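PDB 1W2L: cytochrome oxidase subunit II, which probably helps pass electrons from cytochrome c toward the oxygen-reducing centre of caa3 oxidase, and is represented here by its heme c-carrying cytochrome c domain. Local coordinates for residues R28-S33 with P73-A78; S40-E45 with A50-N55; Y56-I61 with R86-L91. One frame throughout, in Å; residues are numbered along the deposited sequence.

Interaction 1 of 3, residues R28-S33 with P73-A78; sequences RLVGPS and PNVMPA. With HEC (heme c), chain B.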
loop_
_atom_site.group_PDB
_atom_site.type_symbol
_atom_site.label_atom_id
_atom_site.label_comp_id
_atom_site.label_asym_id
_atom_site.label_seq_id
_atom_site.Cartn_x
_atom_site.Cartn_y
_atom_site.Cartn_z
ATOM N N ARG A 28 -3.138 -7.420 -11.348
ATOM C CA ARG A 28 -4.140 -7.361 -10.329
ATOM C C ARG A 28 -4.247 -8.684 -9.601
ATOM O O ARG A 28 -4.412 -9.735 -10.202
ATOM C CB ARG A 28 -5.509 -6.993 -10.973
ATOM C CG ARG A 28 -6.622 -6.899 -9.951
ATOM C CD ARG A 28 -7.914 -6.312 -10.534
ATOM N NE ARG A 28 -8.996 -6.492 -9.559
ATOM C CZ ARG A 28 -9.960 -5.671 -9.165
ATOM N NH1 ARG A 28 -10.056 -4.466 -9.732
ATOM N NH2 ARG A 28 -10.828 -6.091 -8.220
ATOM N N LEU A 29 -4.160 -8.672 -8.289
ATOM C CA LEU A 29 -4.332 -9.848 -7.450
ATOM C C LEU A 29 -5.599 -9.558 -6.640
ATOM O O LEU A 29 -6.510 -8.871 -7.123
ATOM C CB LEU A 29 -3.110 -10.040 -6.604
ATOM C CG LEU A 29 -1.823 -10.322 -7.344
ATOM C CD1 LEU A 29 -0.702 -10.505 -6.317
ATOM C CD2 LEU A 29 -2.009 -11.551 -8.234
ATOM N N VAL A 30 -5.718 -9.916 -5.398
ATOM C CA VAL A 30 -6.833 -9.488 -4.581
ATOM C C VAL A 30 -6.883 -7.978 -4.501
ATOM O O VAL A 30 -7.936 -7.366 -4.570
ATOM C CB VAL A 30 -6.738 -10.182 -3.219
ATOM C CG1 VAL A 30 -7.673 -9.577 -2.215
ATOM C CG2 VAL A 30 -7.078 -11.677 -3.352
ATOM N N GLY A 31 -5.740 -7.356 -4.319
ATOM C CA GLY A 31 -5.598 -5.915 -4.280
ATOM C C GLY A 31 -4.882 -5.375 -5.528
ATOM O O GLY A 31 -4.426 -6.134 -6.398
ATOM N N PRO A 32 -4.832 -4.069 -5.593
ATOM C CA PRO A 32 -4.183 -3.382 -6.732
ATOM C C PRO A 32 -2.676 -3.531 -6.703
ATOM O O PRO A 32 -2.035 -3.649 -5.676
ATOM C CB PRO A 32 -4.604 -1.950 -6.569
ATOM C CG PRO A 32 -4.932 -1.815 -5.106
ATOM C CD PRO A 32 -5.459 -3.143 -4.664
ATOM N N SER A 33 -2.087 -3.461 -7.905
ATOM C CA SER A 33 -0.640 -3.534 -7.952
ATOM C C SER A 33 -0.011 -2.288 -7.353
ATOM O O SER A 33 -0.545 -1.175 -7.444
ATOM C CB SER A 33 -0.207 -3.670 -9.413
ATOM O OG SER A 33 1.176 -3.953 -9.518
ATOM N N PRO A 73 -12.467 -5.496 -2.974
ATOM C CA PRO A 73 -13.063 -5.870 -1.693
ATOM C C PRO A 73 -12.337 -5.208 -0.529
ATOM O O PRO A 73 -11.143 -4.943 -0.595
ATOM C CB PRO A 73 -12.851 -7.399 -1.662
ATOM C CG PRO A 73 -11.568 -7.597 -2.438
ATOM C CD PRO A 73 -11.632 -6.546 -3.548
ATOM N N ASN A 74 -13.065 -4.977 0.560
ATOM C CA ASN A 74 -12.531 -4.309 1.733
ATOM C C ASN A 74 -11.922 -5.303 2.700
ATOM O O ASN A 74 -12.514 -5.683 3.672
ATOM C CB ASN A 74 -13.639 -3.440 2.337
ATOM C CG ASN A 74 -13.146 -2.529 3.465
ATOM O OD1 ASN A 74 -11.963 -2.539 3.766
ATOM N ND2 ASN A 74 -14.035 -1.811 4.091
ATOM N N VAL A 75 -10.725 -5.781 2.349
ATOM C CA VAL A 75 -10.091 -6.876 3.065
ATOM C C VAL A 75 -8.686 -6.544 3.539
ATOM O O VAL A 75 -8.005 -7.443 4.005
ATOM C CB VAL A 75 -10.093 -8.183 2.233
ATOM C CG1 VAL A 75 -11.512 -8.672 2.025
ATOM C CG2 VAL A 75 -9.333 -8.050 0.927
ATOM N N MET A 76 -8.246 -5.288 3.556
ATOM C CA MET A 76 -6.927 -4.953 4.111
ATOM C C MET A 76 -6.848 -5.430 5.559
ATOM O O MET A 76 -7.714 -5.076 6.370
ATOM C CB MET A 76 -6.664 -3.436 4.033
ATOM C CG MET A 76 -5.903 -2.940 2.825
ATOM S SD MET A 76 -4.164 -3.344 2.907
ATOM C CE MET A 76 -3.390 -2.080 3.758
ATOM N N PRO A 77 -5.800 -6.154 5.949
ATOM C CA PRO A 77 -5.645 -6.636 7.324
ATOM C C PRO A 77 -5.606 -5.591 8.395
ATOM O O PRO A 77 -5.002 -4.555 8.267
ATOM C CB PRO A 77 -4.292 -7.381 7.290
ATOM C CG PRO A 77 -4.240 -7.898 5.886
ATOM C CD PRO A 77 -4.845 -6.815 5.046
ATOM N N ALA A 78 -6.220 -5.955 9.531
ATOM C CA ALA A 78 -6.181 -5.182 10.749
ATOM C C ALA A 78 -4.789 -5.076 11.368
ATOM O O ALA A 78 -4.461 -4.103 12.021
ATOM C CB ALA A 78 -7.071 -5.855 11.779
HETATM FE FE HEC B . -3.225 -3.735 0.872
HETATM C CHA HEC B . -5.135 -1.390 -0.715
HETATM C CHB HEC B . -0.732 -1.441 1.243
HETATM C CHC HEC B . -1.379 -6.049 2.527
HETATM C CHD HEC B . -5.575 -6.115 0.160
HETATM N NA HEC B . -3.000 -1.786 0.377
HETATM C C1A HEC B . -3.928 -0.982 -0.256
HETATM C C2A HEC B . -3.282 0.274 -0.540
HETATM C C3A HEC B . -2.079 0.278 0.050
HETATM C C4A HEC B . -1.867 -1.036 0.638
HETATM C CMA HEC B . -0.999 1.359 0.012
HETATM C CAA HEC B . -3.902 1.342 -1.450
HETATM C CBA HEC B . -3.596 0.891 -2.876
HETATM C CGA HEC B . -4.138 1.783 -4.044
HETATM O O1A HEC B . -4.063 1.242 -5.121
HETATM O O2A HEC B . -4.642 2.901 -3.755
HETATM N NB HEC B . -1.393 -3.742 1.714
HETATM C C1B HEC B . -0.546 -2.729 1.717
HETATM C C2B HEC B . 0.719 -3.112 2.387
HETATM C C3B HEC B . 0.494 -4.398 2.810
HETATM C C4B HEC B . -0.795 -4.815 2.366
HETATM C CMB HEC B . 1.923 -2.271 2.507
HETATM C CAB HEC B . 1.420 -5.296 3.596
HETATM C CBB HEC B . 1.844 -4.598 4.911
HETATM N NC HEC B . -3.437 -5.664 1.314
HETATM C C1C HEC B . -2.521 -6.450 2.009
HETATM C C2C HEC B . -3.071 -7.828 2.055
HETATM C C3C HEC B . -4.230 -7.830 1.404
HETATM C C4C HEC B . -4.492 -6.495 0.948
HETATM C CMC HEC B . -2.320 -8.976 2.729
HETATM C CAC HEC B . -5.099 -9.030 1.005
HETATM C CBC HEC B . -5.648 -9.900 2.111
HETATM N ND HEC B . -5.020 -3.726 -0.052
HETATM C C1D HEC B . -5.808 -4.815 -0.274
HETATM C C2D HEC B . -6.965 -4.448 -1.057
HETATM C C3D HEC B . -6.827 -3.138 -1.260
HETATM C C4D HEC B . -5.641 -2.662 -0.651
HETATM C CMD HEC B . -8.006 -5.384 -1.506
HETATM C CAD HEC B . -7.818 -2.217 -2.072
HETATM C CBD HEC B . -9.012 -1.784 -1.225
HETATM C CGD HEC B . -8.634 -0.689 -0.285
HETATM O O1D HEC B . -8.603 -0.894 0.963
HETATM O O2D HEC B . -8.302 0.433 -0.774
#
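The heme c pocket is bordered along one porphyrin edge by Val-30, on the histidine side of the ring, and by Pro-73 and Val-75; Pro-73 lies about level with the edge, and its loop goes on to Met-76 on the other side. The contact is small, lies at the surface and is made by van der Waals touch, apolar between the side chains. CG1 of Val-30, anti to its own N (chi1 168°), runs across the side chain of Val-75 at about a right angle and stops 3.9 Å from Val-75 CG2. Pro-73 adds its ring from the flank, with CD 3.9 Å from Val-30 O. All three residues also touch a heme methyl, HEC CMD, which lies 3.3 Å from Pro-73 O. Just beyond, Met-76 bends at chi2 and chi3 (-74° and -87°), which folds its chain over the porphyrin and brings SD to 2.3 Å from HEC FE as an axial ligand. His-22 supplies the other axial ligand, and its ND1 is hydrogen-bonded to Pro-32 O, which probably helps set the turn of the imidazole. In the fold, segment 28-33 belongs to the long loop joining helix 5-15 to strand 41-43; the loop from helix 54-62 to helix 85-96 holds residues 73-78.

Interaction 2 of 3, residues S40-E45 with A50-N55; sequences STRTFE and AVADEN. With HEC (heme c), chain B; ACT (acetate ion), chain D.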
loop_
_atom_site.group_PDB
_atom_site.type_symbol
_atom_site.label_atom_id
_atom_site.label_comp_id
_atom_site.label_asym_id
_atom_site.label_seq_id
_atom_site.Cartn_x
_atom_site.Cartn_y
_atom_site.Cartn_z
ATOM N N SER A 40 -0.065 8.333 -8.402
ATOM C CA SER A 40 -1.230 8.093 -9.244
ATOM C C SER A 40 -2.495 8.641 -8.627
ATOM O O SER A 40 -2.519 8.891 -7.424
ATOM C CB SER A 40 -1.370 6.598 -9.526
ATOM O OG SER A 40 -1.764 5.870 -8.383
ATOM N N THR A 41 -3.565 8.865 -9.354
ATOM C CA THR A 41 -4.867 9.261 -8.811
ATOM C C THR A 41 -5.688 8.010 -8.476
ATOM O O THR A 41 -5.684 7.080 -9.271
ATOM C CB THR A 41 -5.611 10.165 -9.816
ATOM O OG1 THR A 41 -4.871 11.390 -9.881
ATOM C CG2 THR A 41 -6.996 10.528 -9.354
ATOM N N ARG A 42 -6.309 7.979 -7.312
ATOM C CA ARG A 42 -7.168 6.919 -6.844
ATOM C C ARG A 42 -8.628 7.371 -6.793
ATOM O O ARG A 42 -8.902 8.485 -6.366
ATOM C CB ARG A 42 -6.746 6.413 -5.465
ATOM C CG ARG A 42 -5.278 6.248 -5.230
ATOM C CD ARG A 42 -4.520 5.479 -6.264
ATOM N NE ARG A 42 -4.926 4.105 -6.415
ATOM C CZ ARG A 42 -5.329 3.447 -7.466
ATOM N NH1 ARG A 42 -5.624 2.155 -7.334
ATOM N NH2 ARG A 42 -5.453 4.035 -8.663
ATOM N N THR A 43 -9.518 6.473 -7.158
ATOM C CA THR A 43 -10.955 6.695 -7.003
ATOM C C THR A 43 -11.489 5.727 -5.961
ATOM O O THR A 43 -11.193 4.521 -6.074
ATOM C CB THR A 43 -11.707 6.499 -8.329
ATOM O OG1 THR A 43 -11.146 7.454 -9.229
ATOM C CG2 THR A 43 -13.197 6.792 -8.143
ATOM N N PHE A 44 -12.253 6.201 -5.009
ATOM C CA PHE A 44 -12.778 5.363 -3.939
ATOM C C PHE A 44 -14.197 4.925 -4.171
ATOM O O PHE A 44 -14.889 5.374 -5.074
ATOM C CB PHE A 44 -12.631 6.139 -2.616
ATOM C CG PHE A 44 -11.206 6.575 -2.403
ATOM C CD1 PHE A 44 -10.222 5.639 -2.264
ATOM C CD2 PHE A 44 -10.878 7.902 -2.378
ATOM C CE1 PHE A 44 -8.913 6.021 -2.121
ATOM C CE2 PHE A 44 -9.562 8.323 -2.212
ATOM C CZ PHE A 44 -8.583 7.352 -2.087
ATOM N N GLU A 45 -14.676 4.019 -3.296
ATOM C CA GLU A 45 -15.974 3.407 -3.500
ATOM C C GLU A 45 -17.074 4.491 -3.510
ATOM O O GLU A 45 -18.084 4.207 -4.124
ATOM C CB GLU A 45 -16.315 2.348 -2.478
ATOM C CG GLU A 45 -15.315 1.558 -1.726
ATOM C CD GLU A 45 -15.949 0.835 -0.539
ATOM O OE1 GLU A 45 -16.234 -0.371 -0.699
ATOM O OE2 GLU A 45 -16.164 1.512 0.509
ATOM N N ALA A 50 -8.383 10.947 -4.845
ATOM C CA ALA A 50 -7.253 11.539 -4.168
ATOM C C ALA A 50 -5.986 11.072 -4.856
ATOM O O ALA A 50 -5.943 9.983 -5.426
ATOM C CB ALA A 50 -7.143 11.118 -2.709
ATOM N N VAL A 51 -4.934 11.840 -4.698
ATOM C CA VAL A 51 -3.637 11.372 -5.167
ATOM C C VAL A 51 -2.971 10.511 -4.134
ATOM O O VAL A 51 -3.111 10.684 -2.918
ATOM C CB VAL A 51 -2.771 12.567 -5.557
ATOM C CG1 VAL A 51 -2.052 13.300 -4.464
ATOM C CG2 VAL A 51 -1.846 12.159 -6.705
ATOM N N ALA A 52 -2.277 9.477 -4.619
ATOM C CA ALA A 52 -1.533 8.576 -3.766
ATOM C C ALA A 52 -0.183 9.167 -3.379
ATOM O O ALA A 52 0.865 8.834 -3.919
ATOM C CB ALA A 52 -1.386 7.192 -4.413
ATOM N N ASP A 53 -0.243 10.048 -2.400
ATOM C CA ASP A 53 0.931 10.669 -1.779
ATOM C C ASP A 53 1.315 9.878 -0.516
ATOM O O ASP A 53 0.746 8.846 -0.202
ATOM C CB ASP A 53 0.666 12.139 -1.521
ATOM C CG ASP A 53 -0.491 12.421 -0.601
ATOM O OD1 ASP A 53 -0.989 11.522 0.086
ATOM O OD2 ASP A 53 -0.911 13.612 -0.542
ATOM N N GLU A 54 2.360 10.361 0.149
ATOM C CA GLU A 54 2.868 9.647 1.310
ATOM C C GLU A 54 1.807 9.451 2.369
ATOM O O GLU A 54 1.665 8.367 2.960
ATOM C CB GLU A 54 4.044 10.395 1.913
ATOM C CG GLU A 54 5.033 9.660 2.727
ATOM C CD GLU A 54 6.505 9.743 2.338
ATOM O OE1 GLU A 54 6.907 10.021 1.167
ATOM O OE2 GLU A 54 7.377 9.485 3.167
ATOM N N ASN A 55 1.031 10.529 2.645
ATOM C CA ASN A 55 -0.034 10.423 3.626
ATOM C C ASN A 55 -1.084 9.404 3.242
ATOM O O ASN A 55 -1.619 8.672 4.101
ATOM C CB ASN A 55 -0.692 11.770 3.882
ATOM C CG ASN A 55 0.139 12.629 4.810
ATOM O OD1 ASN A 55 0.952 12.117 5.529
ATOM N ND2 ASN A 55 -0.049 13.896 4.758
HETATM FE FE HEC B . -3.225 -3.735 0.872
HETATM C CHA HEC B . -5.135 -1.390 -0.715
HETATM C CHB HEC B . -0.732 -1.441 1.243
HETATM C CHC HEC B . -1.379 -6.049 2.527
HETATM C CHD HEC B . -5.575 -6.115 0.160
HETATM N NA HEC B . -3.000 -1.786 0.377
HETATM C C1A HEC B . -3.928 -0.982 -0.256
HETATM C C2A HEC B . -3.282 0.274 -0.540
HETATM C C3A HEC B . -2.079 0.278 0.050
HETATM C C4A HEC B . -1.867 -1.036 0.638
HETATM C CMA HEC B . -0.999 1.359 0.012
HETATM C CAA HEC B . -3.902 1.342 -1.450
HETATM C CBA HEC B . -3.596 0.891 -2.876
HETATM C CGA HEC B . -4.138 1.783 -4.044
HETATM O O1A HEC B . -4.063 1.242 -5.121
HETATM O O2A HEC B . -4.642 2.901 -3.755
HETATM N NB HEC B . -1.393 -3.742 1.714
HETATM C C1B HEC B . -0.546 -2.729 1.717
HETATM C C2B HEC B . 0.719 -3.112 2.387
HETATM C C3B HEC B . 0.494 -4.398 2.810
HETATM C C4B HEC B . -0.795 -4.815 2.366
HETATM C CMB HEC B . 1.923 -2.271 2.507
HETATM C CAB HEC B . 1.420 -5.296 3.596
HETATM C CBB HEC B . 1.844 -4.598 4.911
HETATM N NC HEC B . -3.437 -5.664 1.314
HETATM C C1C HEC B . -2.521 -6.450 2.009
HETATM C C2C HEC B . -3.071 -7.828 2.055
HETATM C C3C HEC B . -4.230 -7.830 1.404
HETATM C C4C HEC B . -4.492 -6.495 0.948
HETATM C CMC HEC B . -2.320 -8.976 2.729
HETATM C CAC HEC B . -5.099 -9.030 1.005
HETATM C CBC HEC B . -5.648 -9.900 2.111
HETATM N ND HEC B . -5.020 -3.726 -0.052
HETATM C C1D HEC B . -5.808 -4.815 -0.274
HETATM C C2D HEC B . -6.965 -4.448 -1.057
HETATM C C3D HEC B . -6.827 -3.138 -1.260
HETATM C C4D HEC B . -5.641 -2.662 -0.651
HETATM C CMD HEC B . -8.006 -5.384 -1.506
HETATM C CAD HEC B . -7.818 -2.217 -2.072
HETATM C CBD HEC B . -9.012 -1.784 -1.225
HETATM C CGD HEC B . -8.634 -0.689 -0.285
HETATM O O1D HEC B . -8.603 -0.894 0.963
HETATM O O2D HEC B . -8.302 0.433 -0.774
HETATM C C ACT D . 3.921 13.430 -0.984
HETATM O O ACT D . 4.109 12.195 -1.158
HETATM O OXT ACT D . 3.216 14.058 -0.212
HETATM C CH3 ACT D . 4.781 14.321 -1.933
#
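Thr-41 faces Val-51, and Arg-42 faces Ala-50, in a short antiparallel beta hairpin whose second strand leads by way of Asp-53, the N-cap, into helix 54-62. Three backbone bonds hold the two segments together. Arg-42 and Ala-50 are the hydrogen-bonded pair: Arg-42 N reaches Ala-50 O at 2.8 Å, and Ala-50 N returns to Arg-42 O at 2.9 Å. Past the strands, Ala-52 N gives a nearly straight bond (171°) to Ser-40 O at 2.9 Å. Thr-41 and Val-51 form the non-hydrogen-bonded pair, and Val-51 CA also makes a CA-H...O contact with Ser-40 O. The charged part belongs to Arg-42, whose chain curls at chi2 and chi3 and brings NE to 2.9 Å from HEC O2A, the propionate oxygen lying in the guanidinium plane at its edge. NH2 turns back to its neighbour's carbonyl, Thr-41 O, at 3.1 Å, so the guanidinium is steadied from two directions; a Tris molecule, probably from the crystallisation liquor, is placed doubtfully close to NH1. Apolar packing is lighter. Ala-52 CB sits 4.0 Å from Arg-42 CD, and the CB of Ala-50 meets the ring of Phe-44 at its edge, 3.7 Å from CE2.

Interaction 3 of 3, residues Y56-I61 with R86-L91; sequences YLRESI and REVAAL. With HEC (heme c), chain B.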
loop_
_atom_site.group_PDB
_atom_site.type_symbol
_atom_site.label_atom_id
_atom_site.label_comp_id
_atom_site.label_asym_id
_atom_site.label_seq_id
_atom_site.Cartn_x
_atom_site.Cartn_y
_atom_site.Cartn_z
ATOM N N TYR A 56 -1.440 9.330 1.966
ATOM C CA TYR A 56 -2.399 8.321 1.551
ATOM C C TYR A 56 -1.873 6.915 1.757
ATOM O O TYR A 56 -2.612 6.025 2.179
ATOM C CB TYR A 56 -2.799 8.546 0.076
ATOM C CG TYR A 56 -3.563 7.362 -0.472
ATOM C CD1 TYR A 56 -4.887 7.186 -0.098
ATOM C CD2 TYR A 56 -2.996 6.413 -1.268
ATOM C CE1 TYR A 56 -5.618 6.107 -0.551
ATOM C CE2 TYR A 56 -3.720 5.327 -1.729
ATOM C CZ TYR A 56 -5.037 5.171 -1.367
ATOM O OH TYR A 56 -5.779 4.110 -1.793
ATOM N N LEU A 57 -0.617 6.683 1.433
ATOM C CA LEU A 57 -0.036 5.364 1.635
ATOM C C LEU A 57 -0.031 5.017 3.119
ATOM O O LEU A 57 -0.359 3.907 3.514
ATOM C CB LEU A 57 1.351 5.289 1.015
ATOM C CG LEU A 57 1.419 5.485 -0.496
ATOM C CD1 LEU A 57 2.873 5.429 -0.976
ATOM C CD2 LEU A 57 0.577 4.453 -1.210
ATOM N N ARG A 58 0.349 5.972 3.959
ATOM C CA ARG A 58 0.403 5.779 5.403
ATOM C C ARG A 58 -0.988 5.443 5.919
ATOM O O ARG A 58 -1.145 4.495 6.722
ATOM C CB ARG A 58 1.055 6.999 6.118
ATOM C CG ARG A 58 1.162 6.981 7.612
ATOM C CD ARG A 58 1.680 8.382 8.075
ATOM N NE ARG A 58 1.632 8.251 9.540
ATOM C CZ ARG A 58 2.494 7.686 10.322
ATOM N NH1 ARG A 58 3.588 7.160 9.742
ATOM N NH2 ARG A 58 2.295 7.649 11.656
ATOM N N GLU A 59 -1.976 6.197 5.519
ATOM C CA GLU A 59 -3.366 6.032 5.950
ATOM C C GLU A 59 -3.882 4.654 5.499
ATOM O O GLU A 59 -4.599 3.949 6.192
ATOM C CB GLU A 59 -4.317 7.079 5.428
ATOM C CG GLU A 59 -5.801 6.963 5.691
ATOM C CD GLU A 59 -6.853 7.622 4.838
ATOM O OE1 GLU A 59 -6.839 7.643 3.567
ATOM O OE2 GLU A 59 -7.817 8.176 5.440
ATOM N N SER A 60 -3.531 4.251 4.287
ATOM C CA SER A 60 -3.959 2.990 3.736
ATOM C C SER A 60 -3.421 1.804 4.556
ATOM O O SER A 60 -4.149 0.799 4.714
ATOM C CB SER A 60 -3.499 2.854 2.283
ATOM O OG SER A 60 -4.152 3.756 1.437
ATOM N N ILE A 61 -2.230 1.930 5.067
ATOM C CA ILE A 61 -1.579 0.864 5.824
ATOM C C ILE A 61 -2.023 0.875 7.277
ATOM O O ILE A 61 -2.350 -0.177 7.849
ATOM C CB ILE A 61 -0.035 1.011 5.692
ATOM C CG1 ILE A 61 0.406 0.808 4.246
ATOM C CG2 ILE A 61 0.672 0.046 6.627
ATOM C CD1 ILE A 61 1.834 1.230 3.967
ATOM N N ARG A 86 9.223 3.057 11.684
ATOM C CA ARG A 86 10.306 2.664 10.747
ATOM C C ARG A 86 9.744 1.723 9.700
ATOM O O ARG A 86 10.054 1.841 8.534
ATOM C CB ARG A 86 11.480 2.026 11.507
ATOM C CG ARG A 86 12.578 1.314 10.769
ATOM C CD ARG A 86 13.723 0.873 11.697
ATOM N NE ARG A 86 14.783 0.227 10.930
ATOM C CZ ARG A 86 15.683 -0.505 10.366
ATOM N NH1 ARG A 86 15.972 -1.753 10.815
ATOM N NH2 ARG A 86 16.437 -0.140 9.298
ATOM N N GLU A 87 8.921 0.761 10.127
ATOM C CA GLU A 87 8.368 -0.219 9.187
ATOM C C GLU A 87 7.459 0.461 8.191
ATOM O O GLU A 87 7.499 0.117 7.023
ATOM C CB GLU A 87 7.589 -1.277 9.974
ATOM C CG GLU A 87 8.529 -2.214 10.748
ATOM C CD GLU A 87 7.785 -3.179 11.661
ATOM O OE1 GLU A 87 6.736 -2.772 12.226
ATOM O OE2 GLU A 87 8.224 -4.337 11.860
ATOM N N VAL A 88 6.619 1.405 8.623
ATOM C CA VAL A 88 5.746 2.100 7.666
ATOM C C VAL A 88 6.604 2.880 6.675
ATOM O O VAL A 88 6.346 2.868 5.470
ATOM C CB VAL A 88 4.736 3.019 8.385
ATOM C CG1 VAL A 88 3.957 3.870 7.403
ATOM C CG2 VAL A 88 3.798 2.140 9.224
ATOM N N ALA A 89 7.596 3.603 7.194
ATOM C CA ALA A 89 8.447 4.387 6.327
ATOM C C ALA A 89 9.137 3.494 5.287
ATOM O O ALA A 89 9.279 3.878 4.105
ATOM C CB ALA A 89 9.486 5.153 7.122
ATOM N N ALA A 90 9.586 2.326 5.710
ATOM C CA ALA A 90 10.266 1.380 4.835
ATOM C C ALA A 90 9.350 0.844 3.760
ATOM O O ALA A 90 9.703 0.818 2.590
ATOM C CB ALA A 90 10.828 0.211 5.659
ATOM N N LEU A 91 8.153 0.448 4.141
ATOM C CA LEU A 91 7.186 -0.026 3.158
ATOM C C LEU A 91 6.901 1.052 2.137
ATOM O O LEU A 91 6.770 0.796 0.956
ATOM C CB LEU A 91 5.887 -0.489 3.828
ATOM C CG LEU A 91 5.980 -1.861 4.505
ATOM C CD1 LEU A 91 4.884 -2.018 5.526
ATOM C CD2 LEU A 91 5.945 -3.011 3.527
HETATM FE FE HEC B . -3.225 -3.735 0.872
HETATM C CHA HEC B . -5.135 -1.390 -0.715
HETATM C CHB HEC B . -0.732 -1.441 1.243
HETATM C CHC HEC B . -1.379 -6.049 2.527
HETATM C CHD HEC B . -5.575 -6.115 0.160
HETATM N NA HEC B . -3.000 -1.786 0.377
HETATM C C1A HEC B . -3.928 -0.982 -0.256
HETATM C C2A HEC B . -3.282 0.274 -0.540
HETATM C C3A HEC B . -2.079 0.278 0.050
HETATM C C4A HEC B . -1.867 -1.036 0.638
HETATM C CMA HEC B . -0.999 1.359 0.012
HETATM C CAA HEC B . -3.902 1.342 -1.450
HETATM C CBA HEC B . -3.596 0.891 -2.876
HETATM C CGA HEC B . -4.138 1.783 -4.044
HETATM O O1A HEC B . -4.063 1.242 -5.121
HETATM O O2A HEC B . -4.642 2.901 -3.755
HETATM N NB HEC B . -1.393 -3.742 1.714
HETATM C C1B HEC B . -0.546 -2.729 1.717
HETATM C C2B HEC B . 0.719 -3.112 2.387
HETATM C C3B HEC B . 0.494 -4.398 2.810
HETATM C C4B HEC B . -0.795 -4.815 2.366
HETATM C CMB HEC B . 1.923 -2.271 2.507
HETATM C CAB HEC B . 1.420 -5.296 3.596
HETATM C CBB HEC B . 1.844 -4.598 4.911
HETATM N NC HEC B . -3.437 -5.664 1.314
HETATM C C1C HEC B . -2.521 -6.450 2.009
HETATM C C2C HEC B . -3.071 -7.828 2.055
HETATM C C3C HEC B . -4.230 -7.830 1.404
HETATM C C4C HEC B . -4.492 -6.495 0.948
HETATM C CMC HEC B . -2.320 -8.976 2.729
HETATM C CAC HEC B . -5.099 -9.030 1.005
HETATM C CBC HEC B . -5.648 -9.900 2.111
HETATM N ND HEC B . -5.020 -3.726 -0.052
HETATM C C1D HEC B . -5.808 -4.815 -0.274
HETATM C C2D HEC B . -6.965 -4.448 -1.057
HETATM C C3D HEC B . -6.827 -3.138 -1.260
HETATM C C4D HEC B . -5.641 -2.662 -0.651
HETATM C CMD HEC B . -8.006 -5.384 -1.506
HETATM C CAD HEC B . -7.818 -2.217 -2.072
HETATM C CBD HEC B . -9.012 -1.784 -1.225
HETATM C CGD HEC B . -8.634 -0.689 -0.285
HETATM O O1D HEC B . -8.603 -0.894 0.963
HETATM O O2D HEC B . -8.302 0.433 -0.774
#
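Val-88 is the first residue of 86-91 to touch helix 54-62, in a buried helix-helix contact of the cytochrome c fold. Its CG1, anti to the backbone N (chi1 173°), is directed at the extended side chain of Arg-58, which crosses it at about a right angle; Arg-58 NH1 comes to 4.1 Å of Val-88 CG1. One helical turn on, Leu-91 presents CB to Ile-61 CD1 at 4.4 Å and CD1 to HEC CBB at 4.0 Å; it also touches Leu-12 of helix 5-15. Ile-61 in turn lays CD1 3.8 Å from HEC CMB. At the start of 56-61, Tyr-56 OH donates to HEC O2A at 2.6 Å, with that oxygen at the ring edge and in its plane. Ser-60 OG sits 3.2 Å above one face of the ring, near the rim, and binds Tyr-56 O at 2.8 Å, coming from the opposite face of that carbonyl to Ser-60 N. A phenylalanine in place of Tyr-56 would probably leave the propionate without this donor and dependent on its other partners, such as Arg-42. Between 56-61 and 86-91, then, the contact is van der Waals packing; a salt bridge from Arg-58 NH2 to Glu-85 ties the same two helices just beside it, and the hydroxyl of Tyr-56 is turned to the heme.

Overall arrangement
All three contacts touch the same heme c, and their centres stand about 14 to 15 Å from one another. Interactions 2 and 3 meet at a propionate, where O2A takes bonds from both Arg-42 and Tyr-56; they also touch directly, with Phe-44 CZ 3.6 Å from Tyr-56 CE1, and both use helix 54-62. Interactions 1 and 3 lie on opposite sides of the chain's centre, yet the methionine ligand of the first packs against the helix of the second, where Met-76 CE lies 3.1 Å from Ser-60 O. A lighter touch, Pro-32 CB to Arg-42 NH1 at 4.3 Å, joins interactions 1 and 2. Along the chain, interactions 1 and 3 interleave, while interaction 2 is complete before interaction 3 begins.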